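Local coordinates for protein hydrogenase maturation factor (Thermoanaerobacter tengcongensis, PDB 3VTH) that probably transfers the carbamoyl group of carbamoyl phosphate, at the cost of ATP, to the C-terminal end of HypE during [NiFe]-hydrogenase maturation, at residues Asn231-Glu236 with Asp322-Met327; Cys207-Leu212 with Met318-Phe323; Arg243-Tyr248 with Met327-Val332; Leu285-Gly290 with Leu301-Val306. One frame throughout, in Å; residues are numbered along the deposited sequence.

All four contacts lie in the YrdC-like domain. From the N terminus, helix 204-213 supplies the first half of contact 2. Residues 231-236 and 243-248, at the start and end of helix 235-245, begin contacts 1 and 3. Contact 4 closes first, pairing strand 283-287 with strand 303-307, and is nested within the loops of the other three. The chain then runs through helix 312-320, whose end closes contact 2. Residues 322-327 close contact 1, which shares Phe323 with contact 2. Residues 327-332 close contact 3, whose loop crosses those of contacts 1 and 2. Contacts 3 and 4 both touch the bound ATP analogue.

Contact 1 of 4, residues Asn231-Glu236 with Asp322-Met327; sequences NALDDE and DFPIVM
Ala232 and Leu233 rest on the short apolar run from Phe323 to Val326. Ala232 CB lies 4.2 Å from Val326 CG2 and also faces Pro324. Leu233 crosses the proline at about a right angle, with its CG 3.9 Å from Pro324 CD. Its CD1 branch reaches past the proline ring to Phe323 CB at 4.1 Å.

Next to this patch the amide of Asn231 stacks on the Phe323 ring. The two planes are 16° apart, and Asn231 CG stands 3.4 Å above the ring, offset toward its rim. Asn231 CB makes a CH-pi contact over the same face. The side chain gets there because CG is anti to the backbone N (chi1 -176°). The amide is also tied down from its own segment. Asn231 OD1 accepts from Leu233 N at 2.8 Å, which makes an Asx turn. This donor sits above the carbonyl plane, not on a lone pair.

At the polar edge, Ala232 N donates to Pro324 O at 2.9 Å. Asn231 and Ile325 form a single backbone bridge. Asn231 to Asp234 form a type I turn, and Asp234 is the N-cap of the next helix.

The contact thus joins the turn that leads into helix 235-245 to strand 325-329 and the residues just before it, in the YrdC-like domain. Strand 254-255 and helix 259-265 pack against Ala232, Leu233 and Pro324, while helix 204-213 touches Phe323.

Contact 2 of 4, residues Cys207-Leu212 with Met318-Phe323; sequences CVAKAL and MEEIDF
Ala209 and Leu212, one turn apart on helix 204-213, face the end of helix 312-320 and the residues just after it. In the YrdC-like domain one helix packs here on the end of another and the loop that follows, mainly through apolar groups. Ala209 CB points toward the other segment. It meets Glu320 CB at 3.5 Å, so the two chains come close at this point. The same Ala209 CB also touches Ile321 CG2 at 3.8 Å.

Glu320 offers only its CB to the contact. Its chain bends at chi2 (-55°), and the carboxylate is led off from the helix. Ile321 behaves differently. Its CG1 sits between the backbone N and the carbonyl carbon (chi1 61°), and this rotation turns the CG2 methyl toward Ala209. The same methyl reaches Leu212 CD1 more loosely, at 4.5 Å.

Leu212 also meets the far end of the Phe323 ring, with Leu212 CB 4.0 Å from Phe323 CZ. The ring is oblique to the backbone there.

Lys213, next on the first helix, donates to the carbonyl O of Glu320. Arg257 binds the carbonyls of Met318 and Ile321. Cys207, farther back on the helix, is in a disulfide with Cys200. Within its own segment the Phe323 ring is covered on one face by Ile321, whose CB stands 3.8 Å above the ring plane, offset toward the rim.

Contact 3 of 4, residues Arg243-Tyr248 with Met327-Val332; sequences RRKKRY and MTSGNV. With MG (magnesium ion), chain G; APC (diphosphomethylphosphonic acid adenosyl ester), chain F.
Lys245 sends a buried ammonium group across to Ser329 and Thr328, where three oxygens grip it. The lysine closes helix 235-245, which ends in a Schellman motif with Lys246 at positive phi. The site holds the triphosphate-like chain of the ATP analogue in the YrdC-like domain. With CG anti to the backbone N (chi1 -165°) and the rest extended, Lys245 passes along Asn331 O. Lys245 NZ donates to Ser329 O, on a lone pair, at 2.8 Å. It also meets Thr328 OG1 tip to tip and donates to O1G of the gamma phosphate. With a methionine in place of Lys245, Ser329 O and the gamma phosphate would probably both lose a charged partner.

Thr328 OG1 donates a hydrogen bond to O1A of the alpha phosphorus group at 2.6 Å. Arg247 lays one guanidinium face toward Thr328 OG1 and O1A, while its NH2 bonds to Pro251 O. Asn331 ND2 binds O1G almost straight (172°) and also donates to Val332 O. Ser329 OG donates to Asn331 OD1 at 2.6 Å. The same Ser329 OG coordinates magnesium at 2.1 Å, alongside one oxygen from each of the three phosphorus groups and a water.

Contact 4 of 4, residues Leu285-Gly290 with Leu301-Val306; sequences LLKKKG and LDTLGV. With APC (diphosphomethylphosphonic acid adenosyl ester), chain F.
Lys288 lies along the backbone of Asp302 and Leu301, just beyond an antiparallel pairing of strands 283-287 and 303-307 in the YrdC-like domain. Its backbone N donates to Asp302 O. Lys288 CB and CG both pass that same oxygen, CB at 3.6 Å. CD moves on to Leu301 O. CE comes close to both Leu301 O and Thr303 O and touches Leu304 CD1 at 3.8 Å. The chain is extended beyond CG, which brings Lys288 NZ to Leu301 O at 2.8 Å. Ala298 O accepts from the same NZ. With an alanine here, these two carbonyls would probably be left without their ammonium partner, and Leu301 would be held less firmly.

Leu286 and Leu304 form the hydrogen-bonded pair between the strands, with Leu304 N to Leu286 O at 2.7 Å. Lys287, bent at chi2 (-78°), curls back to a salt bridge, its NZ 2.8 Å from Asp302 OD2 on the syn side. Ser626 binds the other carboxylate oxygen.

Leu285, Thr303 and Gly305 line the adenine pocket of the bound ATP analogue. Gly305 has no side chain, and the adenine lies close to its backbone. Leu285 CD1 touches adenine C2 at 3.6 Å, and adenine N6 donates to Thr303 OG1 at 3.2 Å.

Contact 1 of 4, residues Asn231-Glu236 with Asp322-Met327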
# COMPACT_ATOMS: atom_id res chain seq x y z
N ASN A 231 -15.29 11.98 -16.43
CA ASN A 231 -16.36 11.00 -16.57
C ASN A 231 -15.82 9.65 -17.06
O ASN A 231 -15.34 9.54 -18.20
CB ASN A 231 -17.40 11.55 -17.57
CG ASN A 231 -18.61 10.66 -17.73
OD1 ASN A 231 -18.66 9.53 -17.25
ND2 ASN A 231 -19.62 11.17 -18.42
N ALA A 232 -15.92 8.62 -16.23
CA ALA A 232 -15.43 7.28 -16.59
C ALA A 232 -16.30 6.56 -17.63
O ALA A 232 -15.96 5.46 -18.08
CB ALA A 232 -15.26 6.40 -15.34
N LEU A 233 -17.43 7.17 -18.01
CA LEU A 233 -18.24 6.64 -19.11
C LEU A 233 -17.96 7.37 -20.43
O LEU A 233 -18.49 6.99 -21.49
CB LEU A 233 -19.75 6.73 -18.78
CG LEU A 233 -20.34 6.01 -17.56
CD1 LEU A 233 -21.87 6.13 -17.55
CD2 LEU A 233 -19.95 4.56 -17.52
N ASP A 234 -17.11 8.40 -20.36
CA ASP A 234 -16.84 9.25 -21.53
C ASP A 234 -15.53 8.86 -22.24
O ASP A 234 -14.43 9.22 -21.79
CB ASP A 234 -16.84 10.74 -21.10
CG ASP A 234 -16.79 11.70 -22.29
OD1 ASP A 234 -16.21 11.37 -23.33
OD2 ASP A 234 -17.32 12.83 -22.16
N ASP A 235 -15.68 8.13 -23.35
CA ASP A 235 -14.56 7.63 -24.18
C ASP A 235 -13.51 8.69 -24.53
O ASP A 235 -12.32 8.47 -24.34
CB ASP A 235 -15.08 7.02 -25.49
CG ASP A 235 -15.46 5.54 -25.38
OD1 ASP A 235 -15.52 4.87 -26.43
OD2 ASP A 235 -15.74 5.05 -24.28
N GLU A 236 -13.94 9.84 -25.05
CA GLU A 236 -12.97 10.85 -25.50
C GLU A 236 -12.32 11.59 -24.33
O GLU A 236 -11.15 11.99 -24.43
CB GLU A 236 -13.54 11.79 -26.59
CG GLU A 236 -13.94 13.17 -26.12
CD GLU A 236 -14.44 14.07 -27.25
OE1 GLU A 236 -13.74 14.19 -28.28
OE2 GLU A 236 -15.52 14.68 -27.09
N ASP A 322 -24.28 11.87 -12.53
CA ASP A 322 -24.83 10.51 -12.59
C ASP A 322 -23.91 9.51 -13.33
O ASP A 322 -24.36 8.71 -14.16
CB ASP A 322 -26.23 10.49 -13.22
CG ASP A 322 -26.26 11.04 -14.64
OD1 ASP A 322 -25.17 11.26 -15.23
OD2 ASP A 322 -27.36 11.26 -15.18
N PHE A 323 -22.61 9.58 -13.04
CA PHE A 323 -21.63 8.72 -13.68
C PHE A 323 -20.45 8.54 -12.76
O PHE A 323 -20.14 9.46 -11.99
CB PHE A 323 -21.18 9.27 -15.07
CG PHE A 323 -20.84 10.75 -15.08
CD1 PHE A 323 -19.63 11.21 -14.54
CD2 PHE A 323 -21.73 11.68 -15.62
CE1 PHE A 323 -19.31 12.59 -14.54
CE2 PHE A 323 -21.43 13.04 -15.64
CZ PHE A 323 -20.22 13.50 -15.10
N PRO A 324 -19.79 7.37 -12.80
CA PRO A 324 -18.57 7.20 -12.03
C PRO A 324 -17.44 8.01 -12.65
O PRO A 324 -17.52 8.40 -13.82
CB PRO A 324 -18.26 5.70 -12.15
CG PRO A 324 -19.34 5.09 -13.02
CD PRO A 324 -20.10 6.20 -13.66
N ILE A 325 -16.39 8.27 -11.88
CA ILE A 325 -15.30 9.09 -12.38
C ILE A 325 -13.93 8.45 -12.17
O ILE A 325 -13.67 7.87 -11.13
CB ILE A 325 -15.29 10.49 -11.74
CG1 ILE A 325 -15.25 10.37 -10.20
CG2 ILE A 325 -16.51 11.32 -12.23
CD1 ILE A 325 -15.13 11.70 -9.44
N VAL A 326 -13.05 8.62 -13.16
CA VAL A 326 -11.62 8.33 -13.01
C VAL A 326 -11.07 9.20 -11.89
O VAL A 326 -11.48 10.35 -11.73
CB VAL A 326 -10.86 8.65 -14.31
CG1 VAL A 326 -9.34 8.61 -14.11
CG2 VAL A 326 -11.28 7.67 -15.40
N MET A 327 -10.19 8.63 -11.08
CA MET A 327 -9.39 9.38 -10.13
C MET A 327 -7.97 8.87 -10.31
O MET A 327 -7.66 7.73 -9.95
CB MET A 327 -9.85 9.13 -8.69
CG MET A 327 -11.17 9.78 -8.35
SD MET A 327 -10.99 11.57 -8.27
CE MET A 327 -10.71 11.80 -6.51

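Contact 2 of 4, residues Cys207-Leu212 with Met318-Phe323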
# COMPACT_ATOMS: atom_id res chain seq x y z
N CYS A 207 -19.77 23.78 -10.13
CA CYS A 207 -18.86 24.18 -11.21
C CYS A 207 -18.03 22.98 -11.71
O CYS A 207 -17.80 22.82 -12.91
CB CYS A 207 -17.95 25.33 -10.75
SG CYS A 207 -18.82 26.87 -10.27
N VAL A 208 -17.59 22.16 -10.75
CA VAL A 208 -16.84 20.92 -11.03
C VAL A 208 -17.70 19.92 -11.80
O VAL A 208 -17.27 19.40 -12.83
CB VAL A 208 -16.29 20.30 -9.73
CG1 VAL A 208 -15.71 18.88 -9.98
CG2 VAL A 208 -15.22 21.21 -9.15
N ALA A 209 -18.92 19.69 -11.31
CA ALA A 209 -19.88 18.79 -11.96
C ALA A 209 -20.13 19.18 -13.41
O ALA A 209 -20.15 18.30 -14.29
CB ALA A 209 -21.19 18.75 -11.20
N LYS A 210 -20.31 20.47 -13.67
CA LYS A 210 -20.54 20.94 -15.04
C LYS A 210 -19.33 20.68 -15.94
O LYS A 210 -19.49 20.17 -17.05
CB LYS A 210 -20.95 22.42 -15.06
CG LYS A 210 -22.29 22.66 -14.35
CD LYS A 210 -23.13 23.77 -14.96
CE LYS A 210 -24.46 23.89 -14.21
NZ LYS A 210 -25.40 24.87 -14.84
N ALA A 211 -18.13 20.99 -15.46
CA ALA A 211 -16.91 20.69 -16.22
C ALA A 211 -16.81 19.19 -16.57
O ALA A 211 -16.57 18.83 -17.73
CB ALA A 211 -15.68 21.16 -15.48
N LEU A 212 -17.04 18.33 -15.58
CA LEU A 212 -17.05 16.89 -15.79
C LEU A 212 -18.10 16.43 -16.81
O LEU A 212 -17.83 15.57 -17.63
CB LEU A 212 -17.24 16.14 -14.47
CG LEU A 212 -16.12 16.20 -13.42
CD1 LEU A 212 -16.65 15.61 -12.11
CD2 LEU A 212 -14.84 15.45 -13.89
N MET A 318 -21.14 13.68 -5.96
CA MET A 318 -21.99 12.55 -6.34
C MET A 318 -23.48 12.88 -6.45
O MET A 318 -24.18 12.29 -7.27
CB MET A 318 -21.76 11.35 -5.40
CG MET A 318 -20.42 10.62 -5.61
SD MET A 318 -20.30 10.00 -7.30
CE MET A 318 -18.70 9.18 -7.28
N GLU A 319 -23.97 13.81 -5.63
CA GLU A 319 -25.35 14.28 -5.82
C GLU A 319 -25.53 15.13 -7.10
O GLU A 319 -26.67 15.33 -7.56
CB GLU A 319 -25.94 14.96 -4.56
CG GLU A 319 -24.93 15.43 -3.54
CD GLU A 319 -25.52 15.79 -2.17
OE1 GLU A 319 -24.97 15.32 -1.14
OE2 GLU A 319 -26.51 16.54 -2.11
N GLU A 320 -24.43 15.61 -7.68
CA GLU A 320 -24.51 16.48 -8.88
C GLU A 320 -24.30 15.74 -10.20
O GLU A 320 -24.80 16.19 -11.23
CB GLU A 320 -23.55 17.68 -8.79
CG GLU A 320 -23.77 18.62 -7.60
CD GLU A 320 -25.19 19.17 -7.50
OE1 GLU A 320 -25.78 19.54 -8.54
OE2 GLU A 320 -25.71 19.26 -6.36
N ILE A 321 -23.59 14.61 -10.17
CA ILE A 321 -23.31 13.83 -11.37
C ILE A 321 -24.03 12.46 -11.35
O ILE A 321 -24.37 11.96 -10.28
CB ILE A 321 -21.78 13.63 -11.58
CG1 ILE A 321 -21.15 12.88 -10.39
CG2 ILE A 321 -21.08 14.98 -11.77
CD1 ILE A 321 -19.68 12.53 -10.57
N ASP A 322 -24.28 11.87 -12.53
CA ASP A 322 -24.83 10.51 -12.59
C ASP A 322 -23.91 9.51 -13.33
O ASP A 322 -24.36 8.71 -14.16
CB ASP A 322 -26.23 10.49 -13.22
CG ASP A 322 -26.26 11.04 -14.64
OD1 ASP A 322 -25.17 11.26 -15.23
OD2 ASP A 322 -27.36 11.26 -15.18
N PHE A 323 -22.61 9.58 -13.04
CA PHE A 323 -21.63 8.72 -13.68
C PHE A 323 -20.45 8.54 -12.76
O PHE A 323 -20.14 9.46 -11.99
CB PHE A 323 -21.18 9.27 -15.07
CG PHE A 323 -20.84 10.75 -15.08
CD1 PHE A 323 -19.63 11.21 -14.54
CD2 PHE A 323 -21.73 11.68 -15.62
CE1 PHE A 323 -19.31 12.59 -14.54
CE2 PHE A 323 -21.43 13.04 -15.64
CZ PHE A 323 -20.22 13.50 -15.10

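Contact 3 of 4, residues Arg243-Tyr248 with Met327-Val332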
# COMPACT_ATOMS: atom_id res chain seq x y z
N ARG A 243 -3.67 11.21 -22.99
CA ARG A 243 -2.76 11.98 -23.84
C ARG A 243 -2.03 13.08 -23.06
O ARG A 243 -0.82 13.26 -23.20
CB ARG A 243 -3.49 12.61 -25.03
CG ARG A 243 -2.56 13.26 -26.08
CD ARG A 243 -3.31 14.02 -27.19
NE ARG A 243 -4.64 13.46 -27.43
CZ ARG A 243 -5.78 14.03 -27.05
NH1 ARG A 243 -5.79 15.21 -26.44
NH2 ARG A 243 -6.93 13.40 -27.30
N ARG A 244 -2.77 13.82 -22.24
CA ARG A 244 -2.22 14.96 -21.54
C ARG A 244 -1.31 14.54 -20.38
O ARG A 244 -0.23 15.08 -20.23
CB ARG A 244 -3.33 15.87 -21.05
CG ARG A 244 -4.07 16.58 -22.17
CD ARG A 244 -5.04 17.58 -21.60
NE ARG A 244 -5.85 18.22 -22.62
CZ ARG A 244 -6.88 19.02 -22.35
NH1 ARG A 244 -7.20 19.27 -21.09
NH2 ARG A 244 -7.58 19.57 -23.33
N LYS A 245 -1.74 13.55 -19.60
CA LYS A 245 -0.88 13.00 -18.54
C LYS A 245 0.30 12.19 -19.12
O LYS A 245 1.33 12.05 -18.46
CB LYS A 245 -1.70 12.18 -17.53
CG LYS A 245 -0.92 11.89 -16.22
CD LYS A 245 -1.76 11.20 -15.13
CE LYS A 245 -0.85 10.71 -14.00
NZ LYS A 245 -1.60 10.10 -12.86
N LYS A 246 0.14 11.70 -20.35
CA LYS A 246 1.13 10.84 -21.02
C LYS A 246 1.19 9.46 -20.33
O LYS A 246 2.25 8.83 -20.24
CB LYS A 246 2.52 11.51 -21.11
CG LYS A 246 2.56 12.73 -22.03
CD LYS A 246 3.55 13.78 -21.55
CE LYS A 246 3.40 15.11 -22.31
NZ LYS A 246 4.13 15.11 -23.61
N ARG A 247 0.04 9.01 -19.85
CA ARG A 247 -0.11 7.72 -19.15
C ARG A 247 -0.99 6.83 -20.03
O ARG A 247 -2.23 6.89 -19.94
CB ARG A 247 -0.79 7.98 -17.81
CG ARG A 247 -0.91 6.80 -16.86
CD ARG A 247 -1.60 7.30 -15.60
NE ARG A 247 -1.87 6.27 -14.60
CZ ARG A 247 -2.80 5.33 -14.72
NH1 ARG A 247 -3.56 5.27 -15.81
NH2 ARG A 247 -2.98 4.45 -13.75
N TYR A 248 -0.36 6.02 -20.87
CA TYR A 248 -1.09 5.38 -21.97
C TYR A 248 -1.56 3.95 -21.74
O TYR A 248 -2.48 3.47 -22.43
CB TYR A 248 -0.29 5.45 -23.26
CG TYR A 248 -0.42 6.77 -23.99
CD1 TYR A 248 -1.58 7.09 -24.69
CD2 TYR A 248 0.64 7.68 -24.00
CE1 TYR A 248 -1.70 8.31 -25.38
CE2 TYR A 248 0.54 8.90 -24.68
CZ TYR A 248 -0.63 9.21 -25.37
OH TYR A 248 -0.72 10.40 -26.04
N MET A 327 -10.19 8.63 -11.08
CA MET A 327 -9.39 9.38 -10.13
C MET A 327 -7.97 8.87 -10.31
O MET A 327 -7.66 7.73 -9.95
CB MET A 327 -9.85 9.13 -8.69
CG MET A 327 -11.17 9.78 -8.35
SD MET A 327 -10.99 11.57 -8.27
CE MET A 327 -10.71 11.80 -6.51
N THR A 328 -7.12 9.72 -10.89
CA THR A 328 -5.72 9.37 -11.09
C THR A 328 -4.93 10.47 -10.42
O THR A 328 -5.42 11.59 -10.29
CB THR A 328 -5.36 9.18 -12.60
OG1 THR A 328 -4.03 8.65 -12.72
CG2 THR A 328 -5.46 10.49 -13.37
N SER A 329 -3.72 10.17 -9.98
CA SER A 329 -3.00 11.15 -9.18
C SER A 329 -2.62 12.36 -10.05
O SER A 329 -2.32 12.22 -11.24
CB SER A 329 -1.78 10.51 -8.49
OG SER A 329 -0.81 10.13 -9.43
N GLY A 330 -2.68 13.53 -9.44
CA GLY A 330 -2.43 14.80 -10.11
C GLY A 330 -0.96 15.10 -10.21
O GLY A 330 -0.38 15.73 -9.32
N ASN A 331 -0.35 14.62 -11.30
CA ASN A 331 1.06 14.84 -11.61
C ASN A 331 1.28 14.50 -13.08
O ASN A 331 0.44 13.82 -13.69
CB ASN A 331 1.96 13.99 -10.71
CG ASN A 331 1.48 12.54 -10.59
OD1 ASN A 331 0.75 12.20 -9.66
ND2 ASN A 331 1.90 11.68 -11.54
N VAL A 332 2.38 14.97 -13.66
CA VAL A 332 2.79 14.41 -14.94
C VAL A 332 3.27 13.00 -14.63
O VAL A 332 3.77 12.73 -13.52
CB VAL A 332 3.83 15.29 -15.73
CG1 VAL A 332 5.01 15.70 -14.87
CG2 VAL A 332 4.33 14.56 -17.00
MG MG G . -0.04 8.18 -9.75
PG APC F . 1.71 7.91 -12.48
O1G APC F . 0.82 8.75 -11.60
O2G APC F . 1.15 7.74 -13.87
O3G APC F . 3.16 8.32 -12.48
PB APC F . 0.68 5.66 -11.00
O1B APC F . 0.73 6.31 -9.65
O2B APC F . 1.06 4.19 -11.02
O3B APC F . 1.79 6.40 -11.91
PA APC F . -2.38 6.31 -10.76
O1A APC F . -3.59 6.33 -11.67
O2A APC F . -2.19 7.54 -9.94
C3A APC F . -0.93 5.93 -11.81
O5' APC F . -2.48 5.11 -9.69
C5' APC F . -3.48 4.10 -9.73
C4' APC F . -2.81 2.75 -9.45
O4' APC F . -3.86 1.78 -9.36
C3' APC F . -1.90 2.35 -10.61
O3' APC F . -0.68 1.75 -10.15
C2' APC F . -2.70 1.29 -11.34
O2' APC F . -1.88 0.39 -12.10
C1' APC F . -3.53 0.68 -10.21
N9 APC F . -4.72 0.10 -10.83
C8 APC F . -5.81 0.76 -11.30
N7 APC F . -6.67 -0.13 -11.86
C5 APC F . -6.13 -1.36 -11.74
C6 APC F . -6.49 -2.74 -12.12
N6 APC F . -7.66 -3.00 -12.74
N1 APC F . -5.62 -3.73 -11.81
C2 APC F . -4.46 -3.50 -11.18
N3 APC F . -4.04 -2.28 -10.81
C4 APC F . -4.83 -1.20 -11.06
O HOH W 1 1.71 9.05 -8.70

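Contact 4 of 4, residues Leu285-Gly290 with Leu301-Val306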
# COMPACT_ATOMS: atom_id res chain seq x y z
N LEU A 285 -9.36 -3.83 -6.03
CA LEU A 285 -9.36 -4.50 -7.33
C LEU A 285 -10.44 -5.56 -7.36
O LEU A 285 -10.44 -6.49 -6.54
CB LEU A 285 -7.99 -5.11 -7.66
CG LEU A 285 -6.82 -4.11 -7.60
CD1 LEU A 285 -5.55 -4.82 -8.00
CD2 LEU A 285 -7.05 -2.86 -8.48
N LEU A 286 -11.34 -5.44 -8.33
CA LEU A 286 -12.54 -6.27 -8.41
C LEU A 286 -12.68 -6.86 -9.80
O LEU A 286 -12.38 -6.18 -10.78
CB LEU A 286 -13.78 -5.40 -8.12
CG LEU A 286 -13.87 -4.74 -6.74
CD1 LEU A 286 -15.04 -3.77 -6.73
CD2 LEU A 286 -14.02 -5.77 -5.61
N LYS A 287 -13.15 -8.11 -9.89
CA LYS A 287 -13.41 -8.73 -11.19
C LYS A 287 -14.58 -8.07 -11.89
O LYS A 287 -15.64 -7.84 -11.27
CB LYS A 287 -13.66 -10.24 -11.04
CG LYS A 287 -12.43 -11.05 -10.59
CD LYS A 287 -11.42 -11.31 -11.74
CE LYS A 287 -10.23 -12.15 -11.25
NZ LYS A 287 -9.26 -12.48 -12.34
N LYS A 288 -14.41 -7.77 -13.17
CA LYS A 288 -15.44 -7.12 -14.00
C LYS A 288 -16.60 -8.07 -14.25
O LYS A 288 -16.39 -9.25 -14.54
CB LYS A 288 -14.86 -6.72 -15.36
CG LYS A 288 -13.84 -5.58 -15.35
CD LYS A 288 -13.24 -5.47 -16.77
CE LYS A 288 -12.35 -4.25 -16.92
NZ LYS A 288 -11.74 -4.24 -18.25
N LYS A 289 -17.83 -7.57 -14.15
CA LYS A 289 -19.02 -8.32 -14.57
C LYS A 289 -20.17 -7.37 -14.85
O LYS A 289 -20.42 -6.47 -14.06
CB LYS A 289 -19.44 -9.34 -13.51
CG LYS A 289 -20.72 -10.14 -13.87
CD LYS A 289 -21.11 -11.18 -12.79
CE LYS A 289 -21.64 -10.52 -11.50
NZ LYS A 289 -22.90 -9.76 -11.72
N GLY A 290 -20.87 -7.61 -15.96
CA GLY A 290 -22.09 -6.88 -16.28
C GLY A 290 -21.85 -5.68 -17.17
O GLY A 290 -21.41 -5.83 -18.31
N LEU A 301 -7.80 -6.04 -19.32
CA LEU A 301 -7.77 -6.62 -17.99
C LEU A 301 -9.17 -7.11 -17.61
O LEU A 301 -10.18 -6.59 -18.11
CB LEU A 301 -7.25 -5.60 -16.96
CG LEU A 301 -5.85 -5.02 -17.24
CD1 LEU A 301 -5.48 -3.95 -16.20
CD2 LEU A 301 -4.80 -6.11 -17.28
N ASP A 302 -9.23 -8.10 -16.72
CA ASP A 302 -10.52 -8.61 -16.28
C ASP A 302 -10.94 -8.03 -14.92
O ASP A 302 -11.93 -8.47 -14.33
CB ASP A 302 -10.56 -10.15 -16.29
CG ASP A 302 -9.71 -10.79 -15.21
OD1 ASP A 302 -8.86 -10.13 -14.57
OD2 ASP A 302 -9.87 -12.02 -15.00
N THR A 303 -10.17 -7.05 -14.44
CA THR A 303 -10.43 -6.38 -13.16
C THR A 303 -10.56 -4.86 -13.31
O THR A 303 -10.06 -4.28 -14.27
CB THR A 303 -9.31 -6.64 -12.15
OG1 THR A 303 -8.07 -6.15 -12.70
CG2 THR A 303 -9.17 -8.16 -11.81
N LEU A 304 -11.26 -4.24 -12.36
CA LEU A 304 -11.37 -2.80 -12.28
C LEU A 304 -10.92 -2.38 -10.87
O LEU A 304 -11.21 -3.08 -9.90
CB LEU A 304 -12.84 -2.41 -12.47
CG LEU A 304 -13.35 -1.29 -13.38
CD1 LEU A 304 -12.57 -1.14 -14.70
CD2 LEU A 304 -14.86 -1.55 -13.66
N GLY A 305 -10.22 -1.25 -10.77
CA GLY A 305 -9.86 -0.69 -9.47
C GLY A 305 -10.93 0.31 -9.09
O GLY A 305 -11.14 1.29 -9.80
N VAL A 306 -11.64 0.04 -7.99
CA VAL A 306 -12.78 0.87 -7.60
C VAL A 306 -12.66 1.37 -6.18
O VAL A 306 -12.27 0.62 -5.30
CB VAL A 306 -14.13 0.11 -7.78
CG1 VAL A 306 -15.32 1.03 -7.49
CG2 VAL A 306 -14.25 -0.43 -9.19
PG APC F . 1.71 7.91 -12.48
O1G APC F . 0.82 8.75 -11.60
O2G APC F . 1.15 7.74 -13.87
O3G APC F . 3.16 8.32 -12.48
PB APC F . 0.68 5.66 -11.00
O1B APC F . 0.73 6.31 -9.65
O2B APC F . 1.06 4.19 -11.02
O3B APC F . 1.79 6.40 -11.91
PA APC F . -2.38 6.31 -10.76
O1A APC F . -3.59 6.33 -11.67
O2A APC F . -2.19 7.54 -9.94
C3A APC F . -0.93 5.93 -11.81
O5' APC F . -2.48 5.11 -9.69
C5' APC F . -3.48 4.10 -9.73
C4' APC F . -2.81 2.75 -9.45
O4' APC F . -3.86 1.78 -9.36
C3' APC F . -1.90 2.35 -10.61
O3' APC F . -0.68 1.75 -10.15
C2' APC F . -2.70 1.29 -11.34
O2' APC F . -1.88 0.39 -12.10
C1' APC F . -3.53 0.68 -10.21
N9 APC F . -4.72 0.10 -10.83
C8 APC F . -5.81 0.76 -11.30
N7 APC F . -6.67 -0.13 -11.86
C5 APC F . -6.13 -1.36 -11.74
C6 APC F . -6.49 -2.74 -12.12
N6 APC F . -7.66 -3.00 -12.74
N1 APC F . -5.62 -3.73 -11.81
C2 APC F . -4.46 -3.50 -11.18
N3 APC F . -4.04 -2.28 -10.81
C4 APC F . -4.83 -1.20 -11.06
O HOH W 2 -14.06 -10.32 -15.12